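Local coordinates for protein prolyl-tRNA synthetase (Giardia lamblia ATCC 50803, PDB 3IAL) that probably catalyses the ATP-dependent attachment of L-proline to tRNA(Pro), and binds the intermediate prolyl-adenylate, at residues Met399-His404 against Leu411-Val416; Leu293-Ala298 against Asp419-Tyr424. All blocks are in the same frame, centred on the assembly; numbering follows the deposited sequence.

Interaction 1. Residues Met399-His404 against Leu411-Val416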
ATOM      1  N   MET B 399      12.791  22.915  21.838  1.00 39.46           N
ATOM      2  CA  MET B 399      11.656  22.291  22.533  1.00 40.42           C
ATOM      3  C   MET B 399      10.373  23.139  22.410  1.00 39.43           C
ATOM      4  O   MET B 399       9.274  22.650  22.676  1.00 38.33           O
ATOM      5  CB  MET B 399      11.974  22.084  24.020  1.00 41.38           C
ATOM      6  CG  MET B 399      13.275  21.317  24.324  1.00 47.13           C
ATOM      7  SD  MET B 399      13.137  19.518  24.338  1.00 50.27           S
ATOM      8  CE  MET B 399      12.155  19.248  25.807  1.00 47.16           C
ATOM      9  N   LYS B 400      10.521  24.403  22.010  1.00 37.29           N
ATOM     10  CA  LYS B 400       9.401  25.337  21.910  1.00 35.06           C
ATOM     11  C   LYS B 400       8.473  24.968  20.755  1.00 35.71           C
ATOM     12  O   LYS B 400       8.900  24.914  19.602  1.00 37.39           O
ATOM     13  CB  LYS B 400       9.918  26.764  21.729  1.00 32.65           C
ATOM     14  CG  LYS B 400       8.863  27.843  21.563  1.00 34.17           C
ATOM     15  CD  LYS B 400       9.560  29.195  21.523  1.00 38.39           C
ATOM     16  CE  LYS B 400       8.654  30.329  21.104  1.00 40.85           C
ATOM     17  NZ  LYS B 400       9.368  31.652  21.205  1.00 41.00           N
ATOM     18  N   VAL B 401       7.209  24.717  21.092  1.00 35.66           N
ATOM     19  CA  VAL B 401       6.172  24.368  20.134  1.00 36.16           C
ATOM     20  C   VAL B 401       4.963  25.261  20.393  1.00 37.03           C
ATOM     21  O   VAL B 401       4.472  25.328  21.522  1.00 35.79           O
ATOM     22  CB  VAL B 401       5.752  22.882  20.281  1.00 36.93           C
ATOM     23  CG1 VAL B 401       4.623  22.534  19.313  1.00 37.62           C
ATOM     24  CG2 VAL B 401       6.958  21.957  20.061  1.00 34.38           C
ATOM     25  N   SER B 402       4.514  25.968  19.356  1.00 37.51           N
ATOM     26  CA  SER B 402       3.288  26.750  19.420  1.00 40.30           C
ATOM     27  C   SER B 402       2.278  26.179  18.421  1.00 40.16           C
ATOM     28  O   SER B 402       2.650  25.657  17.366  1.00 40.74           O
ATOM     29  CB  SER B 402       3.555  28.238  19.153  1.00 40.69           C
ATOM     30  OG  SER B 402       3.964  28.462  17.816  1.00 45.05           O
ATOM     31  N   SER B 403       1.005  26.269  18.781  1.00 39.87           N
ATOM     32  CA  SER B 403      -0.069  25.687  17.993  1.00 40.66           C
ATOM     33  C   SER B 403      -1.298  26.572  18.051  1.00 40.88           C
ATOM     34  O   SER B 403      -1.537  27.229  19.060  1.00 39.77           O
ATOM     35  CB  SER B 403      -0.421  24.298  18.531  1.00 40.48           C
ATOM     36  OG  SER B 403      -1.050  24.386  19.802  1.00 39.28           O
ATOM     37  N   HIS B 404      -2.066  26.587  16.964  1.00 43.38           N
ATOM     38  CA  HIS B 404      -3.396  27.199  16.957  1.00 45.16           C
ATOM     39  C   HIS B 404      -4.327  26.462  15.994  1.00 46.68           C
ATOM     40  O   HIS B 404      -3.878  25.700  15.140  1.00 46.46           O
ATOM     41  CB  HIS B 404      -3.322  28.693  16.607  1.00 45.04           C
ATOM     42  CG  HIS B 404      -2.881  28.973  15.204  1.00 45.91           C
ATOM     43  ND1 HIS B 404      -1.555  28.979  14.826  1.00 47.75           N
ATOM     44  CD2 HIS B 404      -3.591  29.274  14.089  1.00 48.54           C
ATOM     45  CE1 HIS B 404      -1.467  29.264  13.538  1.00 49.16           C
ATOM     46  NE2 HIS B 404      -2.689  29.444  13.066  1.00 48.47           N
ATOM     47  N   LEU B 411      -5.217  22.095  12.561  1.00 59.41           N
ATOM     48  CA  LEU B 411      -4.141  22.344  13.519  1.00 57.79           C
ATOM     49  C   LEU B 411      -2.876  22.818  12.802  1.00 55.22           C
ATOM     50  O   LEU B 411      -2.367  22.133  11.914  1.00 55.13           O
ATOM     51  CB  LEU B 411      -3.845  21.077  14.326  1.00 57.97           C
ATOM     52  CG  LEU B 411      -2.963  21.226  15.566  1.00 58.56           C
ATOM     53  CD1 LEU B 411      -3.641  22.084  16.624  1.00 58.16           C
ATOM     54  CD2 LEU B 411      -2.620  19.852  16.129  1.00 59.79           C
ATOM     55  N   VAL B 412      -2.387  23.994  13.193  1.00 52.54           N
ATOM     56  CA  VAL B 412      -1.178  24.584  12.627  1.00 50.56           C
ATOM     57  C   VAL B 412      -0.098  24.650  13.716  1.00 49.61           C
ATOM     58  O   VAL B 412      -0.154  25.504  14.607  1.00 49.22           O
ATOM     59  CB  VAL B 412      -1.457  26.003  12.086  1.00 50.19           C
ATOM     60  CG1 VAL B 412      -0.181  26.644  11.559  1.00 49.02           C
ATOM     61  CG2 VAL B 412      -2.523  25.956  11.003  1.00 51.31           C
ATOM     62  N   VAL B 413       0.865  23.731  13.642  1.00 46.17           N
ATOM     63  CA  VAL B 413       1.940  23.636  14.627  1.00 45.37           C
ATOM     64  C   VAL B 413       3.192  24.337  14.109  1.00 44.23           C
ATOM     65  O   VAL B 413       3.503  24.251  12.922  1.00 46.23           O
ATOM     66  CB  VAL B 413       2.258  22.165  14.962  1.00 45.42           C
ATOM     67  CG1 VAL B 413       3.323  22.074  16.044  1.00 46.82           C
ATOM     68  CG2 VAL B 413       0.993  21.446  15.417  1.00 45.92           C
ATOM     69  N   LYS B 414       3.893  25.039  15.000  1.00 43.06           N
ATOM     70  CA  LYS B 414       5.089  25.806  14.635  1.00 42.30           C
ATOM     71  C   LYS B 414       6.261  25.502  15.572  1.00 40.68           C
ATOM     72  O   LYS B 414       6.091  25.406  16.790  1.00 40.69           O
ATOM     73  CB  LYS B 414       4.790  27.304  14.664  1.00 43.74           C
ATOM     74  CG  LYS B 414       3.851  27.773  13.565  1.00 47.27           C
ATOM     75  CD  LYS B 414       3.558  29.259  13.698  1.00 48.18           C
ATOM     76  CE  LYS B 414       2.515  29.714  12.692  1.00 50.69           C
ATOM     77  NZ  LYS B 414       1.962  31.048  13.044  1.00 51.02           N
ATOM     78  N   ASN B 415       7.452  25.380  14.991  1.00 38.41           N
ATOM     79  CA  ASN B 415       8.643  24.959  15.718  1.00 35.80           C
ATOM     80  C   ASN B 415       9.887  25.231  14.878  1.00 34.34           C
ATOM     81  O   ASN B 415       9.837  25.171  13.651  1.00 36.17           O
ATOM     82  CB  ASN B 415       8.536  23.469  16.050  1.00 35.39           C
ATOM     83  CG  ASN B 415       9.823  22.893  16.611  1.00 34.22           C
ATOM     84  OD1 ASN B 415      10.600  22.269  15.888  1.00 32.72           O
ATOM     85  ND2 ASN B 415      10.051  23.095  17.905  1.00 32.09           N
ATOM     86  N   VAL B 416      11.003  25.516  15.537  1.00 32.19           N
ATOM     87  CA  VAL B 416      12.232  25.863  14.840  1.00 31.14           C
ATOM     88  C   VAL B 416      12.741  24.718  13.950  1.00 29.82           C
ATOM     89  O   VAL B 416      13.176  24.964  12.839  1.00 26.58           O
ATOM     90  CB  VAL B 416      13.341  26.345  15.830  1.00 31.68           C
ATOM     91  CG1 VAL B 416      13.898  25.190  16.638  1.00 28.34           C
ATOM     92  CG2 VAL B 416      14.450  27.082  15.085  1.00 31.57           C
TER
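One face of the His404 imidazole rests on the branch of Val412, whose CB sits 3.9 Å from the ring centroid, a CH-pi contact displaced toward the rim; Val412 CG1 reaches the ring at His404 CE1 (3.5 Å). His404 CG sits between its backbone N and carbonyl carbon (chi1 67°), which lays the ring along Val412. The extended Lys414 chain comes up obliquely, NZ 3.9 Å from His404 CE1; a lysine this close would probably disfavour a protonated ring. In the other flat group, the Asn415 amide, ND2 donates to Lys400 O at 2.7 Å; the oxygen lies close to the amide plane, but the donor stands 41° out of the plane of the Lys400 carbonyl. Strands 402-405 and 411-414 pair as an antiparallel beta hairpin at the surface, between helix 395-399 and helix 416-438. Ser402–Lys414 and His404–Val412 are hydrogen-bonded pairs, Ser403–Val413 the non-hydrogen-bonded pair between them; the Lys414 N to Ser402 O bond is short, 2.7 Å. On the face of Ser403 and Val413, Val401 CG1 meets Val413 CG1 at 3.5 Å, beside Thr331 and Leu336. Asn415 ND2 also binds Val398 O, while its OD1 weakly N-caps helix 416-438.

Interaction 2. Residues Leu293-Ala298 against Asp419-Tyr424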
ATOM      1  N   LEU B 293      17.545  14.199   0.744  1.00 28.77           N
ATOM      2  CA  LEU B 293      16.136  13.808   0.652  1.00 30.35           C
ATOM      3  C   LEU B 293      15.173  14.919   1.068  1.00 29.90           C
ATOM      4  O   LEU B 293      15.313  15.484   2.149  1.00 29.40           O
ATOM      5  CB  LEU B 293      15.873  12.577   1.532  1.00 28.83           C
ATOM      6  CG  LEU B 293      16.714  11.339   1.227  1.00 29.46           C
ATOM      7  CD1 LEU B 293      16.465  10.265   2.285  1.00 30.30           C
ATOM      8  CD2 LEU B 293      16.412  10.807  -0.173  1.00 26.58           C
ATOM      9  N   PRO B 294      14.176  15.215   0.222  1.00 29.00           N
ATOM     10  CA  PRO B 294      13.050  16.009   0.693  1.00 27.99           C
ATOM     11  C   PRO B 294      12.370  15.317   1.886  1.00 29.20           C
ATOM     12  O   PRO B 294      12.383  14.078   1.955  1.00 29.33           O
ATOM     13  CB  PRO B 294      12.119  16.044  -0.512  1.00 28.75           C
ATOM     14  CG  PRO B 294      12.992  15.783  -1.690  1.00 30.20           C
ATOM     15  CD  PRO B 294      14.033  14.838  -1.195  1.00 29.79           C
ATOM     16  N   PRO B 295      11.810  16.100   2.834  1.00 26.58           N
ATOM     17  CA  PRO B 295      11.196  15.539   4.041  1.00 28.73           C
ATOM     18  C   PRO B 295      10.175  14.424   3.800  1.00 28.36           C
ATOM     19  O   PRO B 295      10.172  13.438   4.543  1.00 30.93           O
ATOM     20  CB  PRO B 295      10.519  16.757   4.689  1.00 28.97           C
ATOM     21  CG  PRO B 295      11.369  17.899   4.300  1.00 28.26           C
ATOM     22  CD  PRO B 295      11.921  17.567   2.915  1.00 27.59           C
ATOM     23  N   LEU B 296       9.329  14.577   2.783  1.00 27.52           N
ATOM     24  CA  LEU B 296       8.308  13.574   2.449  1.00 29.76           C
ATOM     25  C   LEU B 296       8.873  12.153   2.419  1.00 30.14           C
ATOM     26  O   LEU B 296       8.269  11.223   2.949  1.00 29.09           O
ATOM     27  CB  LEU B 296       7.674  13.878   1.084  1.00 29.29           C
ATOM     28  CG  LEU B 296       6.636  12.850   0.600  1.00 33.42           C
ATOM     29  CD1 LEU B 296       5.373  12.930   1.463  1.00 32.54           C
ATOM     30  CD2 LEU B 296       6.301  13.023  -0.891  1.00 30.33           C
ATOM     31  N   ILE B 297      10.035  12.000   1.795  1.00 31.48           N
ATOM     32  CA  ILE B 297      10.608  10.675   1.561  1.00 31.96           C
ATOM     33  C   ILE B 297      11.813  10.346   2.434  1.00 30.93           C
ATOM     34  O   ILE B 297      12.471   9.353   2.192  1.00 32.86           O
ATOM     35  CB  ILE B 297      10.988  10.473   0.066  1.00 32.01           C
ATOM     36  CG1 ILE B 297      12.015  11.526  -0.402  1.00 31.01           C
ATOM     37  CG2 ILE B 297       9.733  10.498  -0.789  1.00 29.48           C
ATOM     38  CD1 ILE B 297      12.731  11.184  -1.737  1.00 21.78           C
ATOM     39  N   ALA B 298      12.101  11.159   3.445  1.00 30.65           N
ATOM     40  CA  ALA B 298      13.189  10.848   4.371  1.00 31.31           C
ATOM     41  C   ALA B 298      12.678   9.851   5.409  1.00 31.22           C
ATOM     42  O   ALA B 298      11.786  10.188   6.194  1.00 29.94           O
ATOM     43  CB  ALA B 298      13.689  12.120   5.065  1.00 30.63           C
ATOM     44  N   ASP B 419      10.581  24.748  11.029  1.00 33.80           N
ATOM     45  CA  ASP B 419      11.034  25.892  10.211  1.00 34.56           C
ATOM     46  C   ASP B 419      12.284  25.548   9.396  1.00 33.53           C
ATOM     47  O   ASP B 419      12.392  25.928   8.230  1.00 33.40           O
ATOM     48  CB  ASP B 419      11.341  27.127  11.064  1.00 35.83           C
ATOM     49  CG  ASP B 419      10.113  27.704  11.747  1.00 35.46           C
ATOM     50  OD1 ASP B 419       9.030  27.735  11.139  1.00 41.04           O
ATOM     51  OD2 ASP B 419      10.242  28.142  12.904  1.00 36.78           O
ATOM     52  N   GLU B 420      13.218  24.831  10.017  1.00 33.13           N
ATOM     53  CA  GLU B 420      14.454  24.425   9.349  1.00 32.49           C
ATOM     54  C   GLU B 420      14.193  23.426   8.227  1.00 32.00           C
ATOM     55  O   GLU B 420      14.837  23.495   7.176  1.00 29.60           O
ATOM     56  CB  GLU B 420      15.458  23.845  10.356  1.00 33.42           C
ATOM     57  CG  GLU B 420      16.099  24.883  11.264  1.00 32.15           C
ATOM     58  CD  GLU B 420      17.011  25.841  10.517  1.00 35.46           C
ATOM     59  OE1 GLU B 420      17.844  25.385   9.709  1.00 33.11           O
ATOM     60  OE2 GLU B 420      16.905  27.062  10.752  1.00 41.58           O
ATOM     61  N   LEU B 421      13.258  22.500   8.446  1.00 31.04           N
ATOM     62  CA  LEU B 421      12.871  21.563   7.392  1.00 30.35           C
ATOM     63  C   LEU B 421      12.215  22.293   6.219  1.00 30.28           C
ATOM     64  O   LEU B 421      12.530  22.013   5.064  1.00 30.24           O
ATOM     65  CB  LEU B 421      11.937  20.473   7.919  1.00 30.92           C
ATOM     66  CG  LEU B 421      12.586  19.362   8.744  1.00 32.60           C
ATOM     67  CD1 LEU B 421      11.510  18.485   9.375  1.00 34.75           C
ATOM     68  CD2 LEU B 421      13.553  18.545   7.897  1.00 31.20           C
ATOM     69  N   ASP B 422      11.310  23.225   6.526  1.00 28.36           N
ATOM     70  CA  ASP B 422      10.653  24.047   5.511  1.00 29.29           C
ATOM     71  C   ASP B 422      11.627  24.916   4.725  1.00 28.41           C
ATOM     72  O   ASP B 422      11.482  25.070   3.506  1.00 29.30           O
ATOM     73  CB  ASP B 422       9.586  24.953   6.146  1.00 30.71           C
ATOM     74  CG  ASP B 422       8.392  24.178   6.668  1.00 31.16           C
ATOM     75  OD1 ASP B 422       8.196  23.018   6.247  1.00 38.80           O
ATOM     76  OD2 ASP B 422       7.652  24.731   7.505  1.00 35.45           O
ATOM     77  N   ALA B 423      12.606  25.495   5.416  1.00 28.05           N
ATOM     78  CA  ALA B 423      13.622  26.312   4.745  1.00 28.43           C
ATOM     79  C   ALA B 423      14.504  25.426   3.867  1.00 28.32           C
ATOM     80  O   ALA B 423      14.913  25.823   2.770  1.00 28.72           O
ATOM     81  CB  ALA B 423      14.452  27.091   5.759  1.00 26.15           C
ATOM     82  N   TYR B 424      14.768  24.218   4.354  1.00 27.72           N
ATOM     83  CA  TYR B 424      15.507  23.187   3.607  1.00 28.89           C
ATOM     84  C   TYR B 424      14.807  22.817   2.292  1.00 28.76           C
ATOM     85  O   TYR B 424      15.428  22.830   1.229  1.00 29.04           O
ATOM     86  CB  TYR B 424      15.684  21.975   4.524  1.00 29.18           C
ATOM     87  CG  TYR B 424      16.191  20.684   3.924  1.00 30.35           C
ATOM     88  CD1 TYR B 424      17.522  20.530   3.545  1.00 31.40           C
ATOM     89  CD2 TYR B 424      15.356  19.580   3.832  1.00 29.11           C
ATOM     90  CE1 TYR B 424      17.985  19.314   3.045  1.00 33.23           C
ATOM     91  CE2 TYR B 424      15.802  18.379   3.341  1.00 27.77           C
ATOM     92  CZ  TYR B 424      17.111  18.242   2.943  1.00 29.99           C
ATOM     93  OH  TYR B 424      17.533  17.022   2.450  1.00 28.30           O
TER
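Tyr424 reaches from helix 416-438 to the loop at Leu293, where its hydroxyl donates a hydrogen bond to the backbone: Tyr424 OH lies 2.7 Å from Leu293 O. Leu293 O lies in the plane of the phenol ring at its edge, 3.2 Å from Tyr424 CE2, whereas the hydroxyl stands 55° out of the plane of the Leu293 carbonyl and so misses the lone-pair directions. Tyr424 CG is anti to its backbone N (chi1 169°), which carries the ring away from the helix toward the loop. This is the close part of the contact. Pro295, at the start of the 3-10 turn 295-297, is packed more loosely: its CD approaches the ring edge at Tyr424 CE2 (4.0 Å), and its CG faces Leu421 CD2 at 4.3 Å. Pro295 is partly exposed and has a glycerol near its side chain, while Leu421 and Tyr424 are buried, Leu421 against Leu364 and Tyr424 against Val292 and Pro363. The loop leads from helix 276-285 to strand 302-307, so the contact joins the polypeptide linking the class II catalytic core and the anticodon-binding domain to helix 416-438. The remaining touches between these segments are apolar and sparse; their single hydrogen bond comes from the buried phenol, whose hydroxyl is thereby satisfied by a main-chain oxygen.

The centres of the two interactions lie about 16 Å apart, on the same side of the chain's centre. Segment 293-298 comes first, in the loop before strand 302-307; the chain then builds the five-stranded sheet of the anticodon-binding domain, forms the hairpin of interaction 1 and passes from strand 411-414 directly into helix 416-438, which supplies the second half of interaction 2. Asn415 stands at that junction. Interaction 1 is an exposed local hairpin about 30 Å from the chain's centre, whereas interaction 2 is buried and brings together segments separated by 120 residues. The helix therefore runs from the hairpin back to the loop between the catalytic and anticodon-binding regions.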